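Local coordinates for protein putative amidohydrolase (Unidentified, PDB 3FEQ) that probably acts as a zinc-dependent prolidase of the amidohydrolase superfamily, hydrolysing dipeptides that end in proline, at residues Glu32-Val37 and Ala375-Leu380; Arg53-Met58 and Val379-Pro384; Pro92-Met97 and Gly122-Pro127; Asn225-Ala230 and Val246-His251; Ala232-Ala237 and Gly252-Glu257. One frame throughout, in Å; residues are numbered along the deposited sequence.

Interaction 1: residues Glu32-Val37 and Ala375-Leu380; sequences ERIVEV and ADLVVL
Ile-34 and Ala-375 supply the apolar core of this contact, and each comes at the other differently. The methyl of Ala-375 points straight at residues 32-37, its CB lying 3.3 Å from Glu-32 O, whereas the CB bond of Ile-34 runs alongside residues 375-380 and it is the extended CG1-CD1 branch that carries the tip closer to them. The torsions do that work: CG1 stands beside the backbone N and anti to the carbonyl carbon (chi1 -61°), which lays Ile-34 CG1 4.2 Å from Ala-375 CA, and the next bond is fully extended (chi2 -179°), carrying Ile-34 CD1 onward to within 4.3 Å of Leu-377 CD2. One isoleucine branch thus spans two residues of the partner segment. Only one hydrogen bond joins the segments, from Ala-375 N to Glu-32 O at 2.8 Å. The setting is the small beta domain that flanks the catalytic barrel in many amidohydrolases, assembled here from parts of the chain that lie far apart in sequence. Strands 33-38 and 377-380 do not pair directly, and Ile-29 of strand 20-30 packs against Ile-34, Ala-375 and Leu-377 alike. Farther along, Val-35 and Glu-36 both face Val-28 in a classic beta bulge. The end of the Glu-32 side chain leads away to a salt bridge with Arg-404, while the buried Asp-376 divides its carboxylate between the side chain of Arg-128 and the backbone N of Arg-404.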
# COMPACT_ATOMS: atom_id res chain seq x y z
N GLU C 32 11.16 -25.53 -44.72
CA GLU C 32 11.15 -26.12 -43.39
C GLU C 32 10.29 -27.37 -43.36
O GLU C 32 10.14 -28.00 -42.32
CB GLU C 32 10.62 -25.11 -42.39
CG GLU C 32 11.33 -23.77 -42.44
CD GLU C 32 10.87 -22.82 -41.36
OE1 GLU C 32 11.42 -21.71 -41.27
OE2 GLU C 32 9.95 -23.19 -40.60
N ARG C 33 9.74 -27.74 -44.52
CA ARG C 33 8.79 -28.85 -44.60
C ARG C 33 9.31 -30.05 -45.37
O ARG C 33 10.22 -29.94 -46.19
CB ARG C 33 7.47 -28.37 -45.18
CG ARG C 33 6.92 -27.16 -44.47
CD ARG C 33 5.43 -27.28 -44.29
NE ARG C 33 4.96 -26.61 -43.08
CZ ARG C 33 4.59 -27.24 -41.97
NH1 ARG C 33 4.14 -26.56 -40.92
NH2 ARG C 33 4.68 -28.56 -41.90
N ILE C 34 8.73 -31.21 -45.08
CA ILE C 34 8.99 -32.43 -45.85
C ILE C 34 8.04 -32.47 -47.05
O ILE C 34 6.83 -32.31 -46.89
CB ILE C 34 8.82 -33.68 -44.97
CG1 ILE C 34 9.82 -33.66 -43.80
CG2 ILE C 34 9.01 -34.95 -45.79
CD1 ILE C 34 9.75 -34.86 -42.89
N VAL C 35 8.59 -32.64 -48.25
CA VAL C 35 7.77 -32.64 -49.47
C VAL C 35 7.63 -34.01 -50.11
O VAL C 35 6.65 -34.26 -50.80
CB VAL C 35 8.31 -31.68 -50.53
CG1 VAL C 35 7.20 -31.29 -51.47
CG2 VAL C 35 8.90 -30.46 -49.90
N GLU C 36 8.61 -34.88 -49.90
CA GLU C 36 8.54 -36.22 -50.46
C GLU C 36 9.30 -37.24 -49.63
O GLU C 36 10.44 -37.01 -49.25
CB GLU C 36 9.09 -36.23 -51.89
CG GLU C 36 8.08 -36.68 -52.94
CD GLU C 36 8.70 -36.79 -54.33
OE1 GLU C 36 8.16 -36.16 -55.27
OE2 GLU C 36 9.72 -37.49 -54.47
N VAL C 37 8.65 -38.37 -49.37
CA VAL C 37 9.36 -39.55 -48.94
C VAL C 37 9.14 -40.67 -49.95
O VAL C 37 8.02 -41.08 -50.20
CB VAL C 37 8.89 -40.02 -47.56
CG1 VAL C 37 9.97 -40.89 -46.91
CG2 VAL C 37 8.56 -38.84 -46.68
N ALA C 375 10.38 -30.34 -40.75
CA ALA C 375 11.58 -31.09 -41.02
C ALA C 375 12.49 -31.18 -39.80
O ALA C 375 13.63 -30.70 -39.80
CB ALA C 375 12.31 -30.50 -42.18
N ASP C 376 11.97 -31.83 -38.76
CA ASP C 376 12.73 -32.11 -37.55
C ASP C 376 13.16 -33.56 -37.59
O ASP C 376 12.37 -34.45 -37.29
CB ASP C 376 11.88 -31.83 -36.31
CG ASP C 376 11.83 -30.34 -35.94
OD1 ASP C 376 12.26 -29.50 -36.75
OD2 ASP C 376 11.34 -30.01 -34.83
N LEU C 377 14.39 -33.80 -38.00
CA LEU C 377 14.88 -35.15 -38.25
C LEU C 377 16.11 -35.47 -37.44
O LEU C 377 16.93 -34.60 -37.15
CB LEU C 377 15.22 -35.34 -39.73
CG LEU C 377 14.11 -35.60 -40.75
CD1 LEU C 377 12.85 -36.19 -40.11
CD2 LEU C 377 13.79 -34.33 -41.52
N VAL C 378 16.24 -36.74 -37.11
CA VAL C 378 17.45 -37.27 -36.51
C VAL C 378 17.98 -38.34 -37.44
O VAL C 378 17.21 -39.11 -38.02
CB VAL C 378 17.15 -37.87 -35.14
CG1 VAL C 378 18.31 -38.70 -34.66
CG2 VAL C 378 16.88 -36.78 -34.15
N VAL C 379 19.29 -38.34 -37.64
CA VAL C 379 19.94 -39.40 -38.38
C VAL C 379 20.80 -40.28 -37.47
O VAL C 379 21.70 -39.81 -36.79
CB VAL C 379 20.72 -38.87 -39.58
CG1 VAL C 379 21.64 -39.94 -40.13
CG2 VAL C 379 19.76 -38.40 -40.64
N LEU C 380 20.51 -41.57 -37.52
CA LEU C 380 20.90 -42.50 -36.49
C LEU C 380 21.77 -43.59 -37.10
O LEU C 380 21.41 -44.17 -38.12
CB LEU C 380 19.63 -43.12 -35.92
CG LEU C 380 19.35 -43.03 -34.43
CD1 LEU C 380 19.90 -41.74 -33.87
CD2 LEU C 380 17.86 -43.12 -34.20

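Interaction 2: residues Arg53-Met58 and Val379-Pro384; sequences RGKTVM and VLDGNP
Thr-56 and Leu-380 form the hydrogen-bonded pair at the centre of this antiparallel contact, Thr-56 N giving to Leu-380 O at 2.8 Å and Leu-380 N giving back to Thr-56 O at 2.7 Å. The threonine is gripped a third time through its side chain. With chi1 at -62°, Thr-56 OG1 lies beside the backbone N and donates to Gly-382 O at 2.8 Å, approaching from 34° outside the carbonyl plane, so the loop after the strand is tied down as well. The other branch, Thr-56 CG2, lies 4.0 Å from Pro-384 CD. This face is the buried one, closed by Thr-56, Leu-380, Met-58 and Pro-384; Met-58, its CG held between the backbone N and the carbonyl carbon, turns its sulfur so that Met-58 SD lies 3.5 Å from Leu-380 CD2. On the opposite face the non-hydrogen-bonded pair is lighter, Val-57 CB and Val-379 CG2 meeting at 4.1 Å beside Val-13 and Tyr-400. Toward solvent the contact slackens. The aliphatic part of Lys-55 crosses the exposed Asp-381, with Lys-55 CG 4.0 Å from Asp-381 OD1. A bend at chi3 leaves the charged ends apart: Lys-55 NZ and Asp-381 OD1 are 5.9 Å from each other, so any attraction is long-range. Glu-399 touches both residues from strand 398-403. The arrangement is that of a late antiparallel strand closing on the one that leads into the barrel, for strand 56-66 runs on to the zinc ligands His-65 and His-67, the paired histidines placed at the end of the first barrel strand in amidohydrolases.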
# COMPACT_ATOMS: atom_id res chain seq x y z
N ARG C 53 23.36 -43.40 -46.13
CA ARG C 53 23.32 -44.80 -46.53
C ARG C 53 23.45 -45.71 -45.30
O ARG C 53 24.30 -45.47 -44.43
CB ARG C 53 24.37 -45.10 -47.62
CG ARG C 53 25.61 -45.93 -47.22
CD ARG C 53 26.63 -45.16 -46.36
NE ARG C 53 26.98 -43.86 -46.92
CZ ARG C 53 27.61 -42.90 -46.25
NH1 ARG C 53 27.89 -41.75 -46.86
NH2 ARG C 53 27.95 -43.07 -44.98
N GLY C 54 22.56 -46.69 -45.19
CA GLY C 54 22.60 -47.65 -44.10
C GLY C 54 22.49 -47.01 -42.72
O GLY C 54 23.12 -47.46 -41.76
N LYS C 55 21.71 -45.93 -42.65
CA LYS C 55 21.49 -45.20 -41.41
C LYS C 55 20.03 -44.85 -41.23
O LYS C 55 19.34 -44.51 -42.19
CB LYS C 55 22.36 -43.94 -41.38
CG LYS C 55 23.75 -44.22 -40.87
CD LYS C 55 24.65 -43.02 -41.01
CE LYS C 55 25.13 -42.87 -42.44
NZ LYS C 55 26.18 -41.83 -42.53
N THR C 56 19.55 -44.96 -40.00
CA THR C 56 18.13 -44.76 -39.72
C THR C 56 17.80 -43.29 -39.60
O THR C 56 18.38 -42.58 -38.79
CB THR C 56 17.72 -45.47 -38.44
OG1 THR C 56 17.93 -46.87 -38.59
CG2 THR C 56 16.26 -45.21 -38.14
N VAL C 57 16.88 -42.82 -40.43
CA VAL C 57 16.39 -41.45 -40.31
C VAL C 57 14.98 -41.45 -39.73
O VAL C 57 14.06 -42.07 -40.29
CB VAL C 57 16.50 -40.67 -41.65
CG1 VAL C 57 16.29 -41.58 -42.83
CG2 VAL C 57 15.53 -39.50 -41.69
N MET C 58 14.83 -40.81 -38.57
CA MET C 58 13.54 -40.77 -37.87
C MET C 58 13.16 -39.34 -37.48
O MET C 58 13.98 -38.44 -37.61
CB MET C 58 13.54 -41.71 -36.66
CG MET C 58 14.58 -41.44 -35.60
SD MET C 58 14.43 -42.64 -34.26
CE MET C 58 12.77 -42.33 -33.68
N VAL C 379 19.29 -38.34 -37.64
CA VAL C 379 19.94 -39.40 -38.38
C VAL C 379 20.80 -40.28 -37.47
O VAL C 379 21.70 -39.81 -36.79
CB VAL C 379 20.72 -38.87 -39.58
CG1 VAL C 379 21.64 -39.94 -40.13
CG2 VAL C 379 19.76 -38.40 -40.64
N LEU C 380 20.51 -41.57 -37.52
CA LEU C 380 20.90 -42.50 -36.49
C LEU C 380 21.77 -43.59 -37.10
O LEU C 380 21.41 -44.17 -38.12
CB LEU C 380 19.63 -43.12 -35.92
CG LEU C 380 19.35 -43.03 -34.43
CD1 LEU C 380 19.90 -41.74 -33.87
CD2 LEU C 380 17.86 -43.12 -34.20
N ASP C 381 22.90 -43.86 -36.47
CA ASP C 381 23.82 -44.92 -36.91
C ASP C 381 23.45 -46.27 -36.28
O ASP C 381 23.96 -46.65 -35.23
CB ASP C 381 25.26 -44.53 -36.53
CG ASP C 381 26.30 -45.52 -37.04
OD1 ASP C 381 26.29 -45.83 -38.25
OD2 ASP C 381 27.16 -45.94 -36.24
N GLY C 382 22.55 -46.99 -36.93
CA GLY C 382 22.08 -48.25 -36.38
C GLY C 382 20.57 -48.26 -36.36
O GLY C 382 19.94 -47.29 -36.76
N ASN C 383 19.99 -49.34 -35.87
CA ASN C 383 18.56 -49.51 -35.92
C ASN C 383 17.96 -49.63 -34.52
O ASN C 383 18.16 -50.63 -33.83
CB ASN C 383 18.20 -50.73 -36.76
CG ASN C 383 16.74 -51.08 -36.67
OD1 ASN C 383 15.88 -50.23 -36.88
ND2 ASN C 383 16.45 -52.33 -36.32
N PRO C 384 17.22 -48.59 -34.09
CA PRO C 384 16.66 -48.51 -32.75
C PRO C 384 15.60 -49.57 -32.52
O PRO C 384 15.40 -50.03 -31.39
CB PRO C 384 16.05 -47.11 -32.71
CG PRO C 384 15.76 -46.78 -34.11
CD PRO C 384 16.86 -47.42 -34.90

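Interaction 3: residues Pro92-Met97 and Gly122-Pro127; sequences PILDAM and GLVSGP
Leu-94 and Gly-126 bring a helix and an irregular loop together at backbone level, their CA atoms 4.6 Å apart and the chain of residues 122-127 running past the flank of helix 90-99. Having no side chain, Gly-126 lets the leucine lie against its main chain, with Leu-94 CB also 3.7 Å from Ser-125 O. The two leucine methyls then part company: Leu-94 CD1 goes to Val-124 CG1 at 4.2 Å, and Leu-94 CD2 crosses the proline side chain at a slant, 3.8 Å from Pro-127 CD. One turn on, Met-97 offers its CB to Pro-127 CG at 4.0 Å, while the rest of its extended chain leads away toward His-329 and Gln-332. Polar contact is slight. Asp-95, with CG anti to the backbone N (chi1 -162°), swings OD1 toward the loop, where Ser-125 OG donates a weak hydrogen bond to Asp-95 OD1 at 3.3 Å; the same oxygen has a long, weak ion pair with Lys-409. The loop itself begins at Gly-122, whose positive phi belongs to the Schellman motif that ends helix 113-120. From there it returns to strand 128-129, and Pro-127 joins Met-97 in covering Val-105 of strand 102-107. Leu-94 is wedged against Leu-115 of helix 113-120, and Val-124 packs on Val-119 of that helix, on Leu-91 of helix 90-99 and on Ile-88 of a neighbouring subunit.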
# COMPACT_ATOMS: atom_id res chain seq x y z
N PRO C 92 24.03 -24.24 -21.96
CA PRO C 92 24.60 -25.58 -22.17
C PRO C 92 23.57 -26.71 -22.04
O PRO C 92 23.68 -27.71 -22.72
CB PRO C 92 25.64 -25.71 -21.06
CG PRO C 92 25.92 -24.33 -20.63
CD PRO C 92 24.66 -23.57 -20.80
N ILE C 93 22.58 -26.54 -21.18
CA ILE C 93 21.54 -27.54 -21.01
C ILE C 93 20.79 -27.72 -22.32
O ILE C 93 20.54 -28.86 -22.75
CB ILE C 93 20.56 -27.16 -19.88
CG1 ILE C 93 21.22 -27.35 -18.52
CG2 ILE C 93 19.27 -27.99 -19.97
CD1 ILE C 93 20.63 -26.48 -17.41
N LEU C 94 20.46 -26.60 -22.96
CA LEU C 94 19.67 -26.60 -24.19
C LEU C 94 20.48 -27.18 -25.34
O LEU C 94 20.00 -28.01 -26.10
CB LEU C 94 19.24 -25.19 -24.53
CG LEU C 94 18.03 -24.64 -23.79
CD1 LEU C 94 17.95 -23.14 -24.00
CD2 LEU C 94 16.80 -25.32 -24.32
N ASP C 95 21.72 -26.75 -25.45
CA ASP C 95 22.59 -27.18 -26.51
C ASP C 95 22.78 -28.70 -26.46
O ASP C 95 22.78 -29.37 -27.50
CB ASP C 95 23.93 -26.47 -26.40
CG ASP C 95 24.72 -26.54 -27.68
OD1 ASP C 95 24.13 -26.32 -28.76
OD2 ASP C 95 25.93 -26.83 -27.61
N ALA C 96 22.90 -29.23 -25.25
CA ALA C 96 23.11 -30.65 -25.05
C ALA C 96 21.86 -31.48 -25.38
O ALA C 96 21.97 -32.54 -26.00
CB ALA C 96 23.58 -30.92 -23.64
N MET C 97 20.68 -31.00 -25.00
CA MET C 97 19.44 -31.71 -25.32
C MET C 97 19.31 -31.87 -26.84
O MET C 97 18.85 -32.91 -27.35
CB MET C 97 18.22 -30.98 -24.78
CG MET C 97 18.00 -31.08 -23.28
SD MET C 97 16.46 -30.27 -22.82
CE MET C 97 16.51 -30.46 -21.06
N GLY C 122 16.99 -18.21 -33.66
CA GLY C 122 18.32 -18.76 -33.81
C GLY C 122 19.36 -17.99 -33.04
O GLY C 122 20.54 -18.00 -33.39
N LEU C 123 18.95 -17.31 -31.97
CA LEU C 123 19.90 -16.54 -31.17
C LEU C 123 20.66 -17.50 -30.27
O LEU C 123 21.75 -17.20 -29.78
CB LEU C 123 19.17 -15.50 -30.33
CG LEU C 123 19.81 -14.11 -30.26
CD1 LEU C 123 20.02 -13.56 -31.65
CD2 LEU C 123 18.93 -13.17 -29.47
N VAL C 124 20.09 -18.68 -30.09
CA VAL C 124 20.56 -19.63 -29.10
C VAL C 124 20.28 -21.03 -29.61
O VAL C 124 19.26 -21.27 -30.26
CB VAL C 124 19.88 -19.37 -27.74
CG1 VAL C 124 19.40 -20.65 -27.07
CG2 VAL C 124 20.81 -18.60 -26.85
N SER C 125 21.21 -21.94 -29.36
CA SER C 125 21.09 -23.29 -29.89
C SER C 125 20.36 -24.20 -28.93
O SER C 125 20.72 -24.27 -27.76
CB SER C 125 22.46 -23.86 -30.21
OG SER C 125 22.35 -24.87 -31.19
N GLY C 126 19.33 -24.88 -29.42
CA GLY C 126 18.50 -25.73 -28.58
C GLY C 126 17.23 -26.18 -29.27
O GLY C 126 16.95 -25.74 -30.38
N PRO C 127 16.45 -27.08 -28.62
CA PRO C 127 15.20 -27.57 -29.17
C PRO C 127 14.18 -26.46 -29.19
O PRO C 127 14.37 -25.46 -28.51
CB PRO C 127 14.76 -28.63 -28.15
CG PRO C 127 15.99 -28.93 -27.35
CD PRO C 127 16.76 -27.68 -27.31

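Interaction 4: residues Asn225-Ala230 and Val246-His251; sequences NTYVMA and VRTIEH. With ZN (zinc ion), chain V.
Tyr-227 holds its ring up between the backbone N and the carbonyl carbon (chi1 61°), and Arg-247 stretches out from CG to NE with CG anti to its own N (chi1 -173°), so the guanidinium arrives over the ring. Arg-247 NH1 sits above the ring centre and Arg-247 CZ lies 4.6 Å from the centroid of the Tyr-227 ring, a cation-pi contact with the two planes 61° apart. The guanidinium is also fixed by the carbonyls of Glu-358 and Ile-359, and Tyr-227 OH bonds to Arg-106. The parallel barrel strands themselves are laced by Arg-247 N to Val-228 O at 3.1 Å and Glu-250 N to Ala-230 O at 2.8 Å. Glu-250 folds back at chi2: its OE2 accepts from Thr-248 OG1 at 2.8 Å and pairs with Arg-106, and Met-229 CE lies 3.4 Å from Glu-250 OE1. Just beyond, His-251 NE2 binds zinc at 2.4 Å together with His-231, while Thr-273 holds His-251 ND1. Glu-250 OE1 bonds to ND1 of His-65, a ligand of the other zinc, so beside the first-shell His-251 the contact supplies a second-shell carboxylate that would orient His-65, consistent with a binuclear metal centre.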
# COMPACT_ATOMS: atom_id res chain seq x y z
N ASN C 225 -7.57 -21.98 -25.86
CA ASN C 225 -7.30 -23.13 -26.73
C ASN C 225 -6.00 -23.84 -26.42
O ASN C 225 -5.22 -24.14 -27.32
CB ASN C 225 -7.41 -22.78 -28.21
CG ASN C 225 -8.79 -22.22 -28.57
OD1 ASN C 225 -9.82 -22.84 -28.29
ND2 ASN C 225 -8.80 -21.04 -29.19
N THR C 226 -5.80 -24.13 -25.14
CA THR C 226 -4.79 -25.08 -24.75
C THR C 226 -5.33 -26.02 -23.64
O THR C 226 -6.54 -26.18 -23.50
CB THR C 226 -3.47 -24.35 -24.35
OG1 THR C 226 -2.39 -25.29 -24.27
CG2 THR C 226 -3.63 -23.61 -23.03
N TYR C 227 -4.43 -26.64 -22.87
CA TYR C 227 -4.77 -27.60 -21.84
C TYR C 227 -3.90 -27.40 -20.58
O TYR C 227 -2.93 -26.65 -20.59
CB TYR C 227 -4.52 -29.02 -22.38
CG TYR C 227 -3.08 -29.26 -22.76
CD1 TYR C 227 -2.19 -29.82 -21.87
CD2 TYR C 227 -2.59 -28.83 -23.99
CE1 TYR C 227 -0.85 -30.01 -22.20
CE2 TYR C 227 -1.25 -29.01 -24.31
CZ TYR C 227 -0.38 -29.59 -23.41
OH TYR C 227 0.95 -29.75 -23.73
N VAL C 228 -4.23 -28.12 -19.53
CA VAL C 228 -3.48 -28.12 -18.29
C VAL C 228 -2.72 -29.44 -18.15
O VAL C 228 -3.30 -30.52 -18.32
CB VAL C 228 -4.43 -28.02 -17.09
CG1 VAL C 228 -3.74 -28.39 -15.80
CG2 VAL C 228 -5.00 -26.65 -17.01
N MET C 229 -1.43 -29.36 -17.86
CA MET C 229 -0.66 -30.52 -17.41
C MET C 229 -0.56 -30.46 -15.89
O MET C 229 -0.54 -29.37 -15.32
CB MET C 229 0.73 -30.57 -18.05
CG MET C 229 1.56 -29.28 -17.96
SD MET C 229 3.02 -29.36 -19.01
CE MET C 229 3.97 -30.47 -18.00
N ALA C 230 -0.48 -31.61 -15.23
CA ALA C 230 -0.68 -31.65 -13.79
C ALA C 230 0.18 -32.69 -13.10
O ALA C 230 0.20 -33.86 -13.48
CB ALA C 230 -2.15 -31.87 -13.47
N VAL C 246 -8.06 -32.09 -16.45
CA VAL C 246 -6.67 -31.92 -16.87
C VAL C 246 -6.33 -32.95 -17.93
O VAL C 246 -6.84 -34.07 -17.89
CB VAL C 246 -5.68 -32.01 -15.70
CG1 VAL C 246 -6.18 -31.19 -14.53
CG2 VAL C 246 -5.44 -33.44 -15.30
N ARG C 247 -5.54 -32.56 -18.91
CA ARG C 247 -5.34 -33.37 -20.10
C ARG C 247 -4.15 -34.33 -19.96
O ARG C 247 -4.22 -35.47 -20.41
CB ARG C 247 -5.17 -32.48 -21.32
CG ARG C 247 -5.11 -33.24 -22.64
CD ARG C 247 -5.31 -32.30 -23.82
NE ARG C 247 -4.87 -32.91 -25.07
CZ ARG C 247 -3.64 -32.78 -25.55
NH1 ARG C 247 -2.74 -32.07 -24.90
NH2 ARG C 247 -3.31 -33.38 -26.69
N THR C 248 -3.06 -33.87 -19.36
CA THR C 248 -1.92 -34.74 -19.16
C THR C 248 -1.51 -34.77 -17.71
O THR C 248 -1.67 -33.80 -16.98
CB THR C 248 -0.70 -34.36 -20.05
OG1 THR C 248 0.13 -33.42 -19.35
CG2 THR C 248 -1.15 -33.76 -21.36
N ILE C 249 -1.03 -35.93 -17.27
CA ILE C 249 -0.65 -36.14 -15.89
C ILE C 249 0.82 -36.43 -15.88
O ILE C 249 1.30 -37.19 -16.71
CB ILE C 249 -1.37 -37.37 -15.32
CG1 ILE C 249 -2.86 -37.08 -15.17
CG2 ILE C 249 -0.75 -37.80 -14.01
CD1 ILE C 249 -3.21 -36.10 -14.05
N GLU C 250 1.56 -35.75 -15.01
CA GLU C 250 3.01 -35.87 -14.95
C GLU C 250 3.42 -36.86 -13.87
O GLU C 250 2.82 -36.90 -12.80
CB GLU C 250 3.67 -34.51 -14.71
CG GLU C 250 3.21 -33.40 -15.65
CD GLU C 250 3.41 -33.75 -17.13
OE1 GLU C 250 4.57 -33.75 -17.59
OE2 GLU C 250 2.40 -33.97 -17.84
N HIS C 251 4.44 -37.65 -14.16
CA HIS C 251 4.92 -38.71 -13.25
C HIS C 251 3.92 -39.84 -13.11
O HIS C 251 3.95 -40.81 -13.87
CB HIS C 251 5.27 -38.14 -11.88
CG HIS C 251 5.95 -36.82 -11.93
ND1 HIS C 251 7.26 -36.68 -12.33
CD2 HIS C 251 5.51 -35.57 -11.65
CE1 HIS C 251 7.60 -35.40 -12.27
NE2 HIS C 251 6.55 -34.71 -11.86
ZN ZN V . 6.58 -32.42 -11.24

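Interaction 5: residues Ala232-Ala237 and Gly252-Glu257; sequences AYTGRA and GNLVDE
The C-terminal ends of two adjacent parallel barrel strands, 228-234 and 248-254, meet here, Ala-232 and Tyr-233 facing Gly-252 and Leu-254 where the first strand passes into the helix of a beta-alpha-beta unit. The short strand axes run 4.8 Å apart at 19°. Tyr-233 O accepts from Leu-254 N at 3.0 Å, the donor standing well above the carbonyl plane, and Gly-252 N adds a weak bond to Ala-232 O at 3.1 Å; residues 252-255 form a type I turn. The side chains of Tyr-233 and Asn-253 lie abreast and point the same way. The amide stands at the ring's edge, its plane 78° from that of the ring, with Tyr-233 CE1 3.7 Å from Asn-253 OD1. Their polar ends have other partners, Tyr-277 OH for the phenol and Val-300 O for the amide nitrogen. Thr-234 CG2 touches Leu-254 CD1 at 4.2 Å, while Thr-234 OG1, set between the backbone N and the carbonyl carbon (chi1 68°), N-caps helix 235-243 by accepting from Ala-237 N at 3.2 Å. Asp-256 likewise caps helix 257-266 through Ala-259 N. The ring of Tyr-233 meets those of the zinc ligands His-231 and His-251, Val-255 packs between helices 235-243 and 302-314, and Arg-236 reaches Asn-225 of a neighbouring subunit.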
# COMPACT_ATOMS: atom_id res chain seq x y z
N ALA C 232 1.12 -35.18 -10.33
CA ALA C 232 0.34 -36.00 -9.40
C ALA C 232 0.95 -37.38 -9.28
O ALA C 232 1.37 -37.95 -10.28
CB ALA C 232 -1.14 -36.11 -9.84
N TYR C 233 1.01 -37.90 -8.06
CA TYR C 233 1.57 -39.23 -7.85
C TYR C 233 0.51 -40.30 -7.65
O TYR C 233 0.44 -41.23 -8.43
CB TYR C 233 2.56 -39.24 -6.69
CG TYR C 233 3.92 -38.70 -7.07
CD1 TYR C 233 4.70 -39.33 -8.03
CD2 TYR C 233 4.41 -37.55 -6.50
CE1 TYR C 233 5.94 -38.82 -8.39
CE2 TYR C 233 5.64 -37.04 -6.85
CZ TYR C 233 6.40 -37.68 -7.79
OH TYR C 233 7.63 -37.15 -8.13
N THR C 234 -0.32 -40.14 -6.63
CA THR C 234 -1.24 -41.21 -6.20
C THR C 234 -2.53 -41.27 -7.04
O THR C 234 -2.91 -40.28 -7.67
CB THR C 234 -1.64 -41.04 -4.73
OG1 THR C 234 -2.46 -39.87 -4.59
CG2 THR C 234 -0.40 -40.90 -3.85
N GLY C 235 -3.21 -42.42 -7.00
CA GLY C 235 -4.44 -42.62 -7.78
C GLY C 235 -5.52 -41.64 -7.36
O GLY C 235 -6.33 -41.20 -8.18
N ARG C 236 -5.49 -41.28 -6.08
CA ARG C 236 -6.42 -40.33 -5.49
C ARG C 236 -6.24 -38.94 -6.09
O ARG C 236 -7.20 -38.33 -6.59
CB ARG C 236 -6.20 -40.25 -3.98
CG ARG C 236 -7.15 -39.32 -3.24
CD ARG C 236 -6.89 -39.33 -1.73
NE ARG C 236 -7.06 -38.01 -1.14
CZ ARG C 236 -6.43 -37.59 -0.04
NH1 ARG C 236 -6.64 -36.37 0.43
NH2 ARG C 236 -5.59 -38.39 0.59
N ALA C 237 -5.00 -38.45 -6.03
CA ALA C 237 -4.62 -37.16 -6.60
C ALA C 237 -4.80 -37.13 -8.11
O ALA C 237 -5.17 -36.10 -8.68
CB ALA C 237 -3.19 -36.84 -6.23
N GLY C 252 3.03 -39.71 -12.14
CA GLY C 252 1.91 -40.64 -12.01
C GLY C 252 2.34 -42.00 -11.49
O GLY C 252 1.68 -43.00 -11.76
N ASN C 253 3.43 -42.01 -10.72
CA ASN C 253 4.10 -43.24 -10.32
C ASN C 253 3.25 -44.16 -9.46
O ASN C 253 3.53 -45.35 -9.38
CB ASN C 253 5.38 -42.91 -9.55
CG ASN C 253 6.39 -42.18 -10.40
OD1 ASN C 253 6.05 -41.28 -11.17
ND2 ASN C 253 7.66 -42.56 -10.25
N LEU C 254 2.24 -43.60 -8.81
CA LEU C 254 1.45 -44.37 -7.86
C LEU C 254 -0.03 -44.51 -8.26
O LEU C 254 -0.92 -44.38 -7.41
CB LEU C 254 1.58 -43.78 -6.44
CG LEU C 254 3.00 -43.68 -5.84
CD1 LEU C 254 2.98 -43.32 -4.37
CD2 LEU C 254 3.82 -44.94 -6.03
N VAL C 255 -0.28 -44.80 -9.53
CA VAL C 255 -1.65 -45.11 -9.99
C VAL C 255 -2.15 -46.43 -9.45
O VAL C 255 -1.36 -47.34 -9.20
CB VAL C 255 -1.72 -45.26 -11.51
CG1 VAL C 255 -2.48 -44.10 -12.14
CG2 VAL C 255 -0.33 -45.45 -12.08
N ASP C 256 -3.47 -46.54 -9.31
CA ASP C 256 -4.17 -47.82 -9.32
C ASP C 256 -4.87 -47.96 -10.66
O ASP C 256 -5.04 -46.96 -11.37
CB ASP C 256 -5.19 -47.89 -8.18
CG ASP C 256 -5.93 -46.56 -7.97
OD1 ASP C 256 -6.52 -46.04 -8.94
OD2 ASP C 256 -5.92 -46.05 -6.83
N GLU C 257 -5.31 -49.17 -11.00
CA GLU C 257 -5.97 -49.37 -12.28
C GLU C 257 -7.32 -48.68 -12.34
O GLU C 257 -7.87 -48.46 -13.42
CB GLU C 257 -6.07 -50.85 -12.68
CG GLU C 257 -6.81 -51.73 -11.71
CD GLU C 257 -5.88 -52.38 -10.70
OE1 GLU C 257 -5.42 -51.68 -9.77
OE2 GLU C 257 -5.62 -53.60 -10.85

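Interactions 1 and 2 close the longest loops, enclosing the other three along the chain, and share strand 377-380. Their centres are about 13 Å apart and they touch, Val-378 N lying 2.9 Å from Met-58 O in a probable hydrogen bond. Together they join early and late parts of the chain in the small beta domain and its junction with the barrel. Interaction 3 comes next in sequence, its centre about 20 Å from that of interaction 1. Interactions 4 and 5 alternate along strands 228-234 and 248-254, centres about 15 Å apart; interaction 4 contains His-251, and His-231 lies between their first segments. The centres of interactions 1 and 4 are about 28 Å apart, yet strand 56-66, used by interaction 2, continues to zinc ligands.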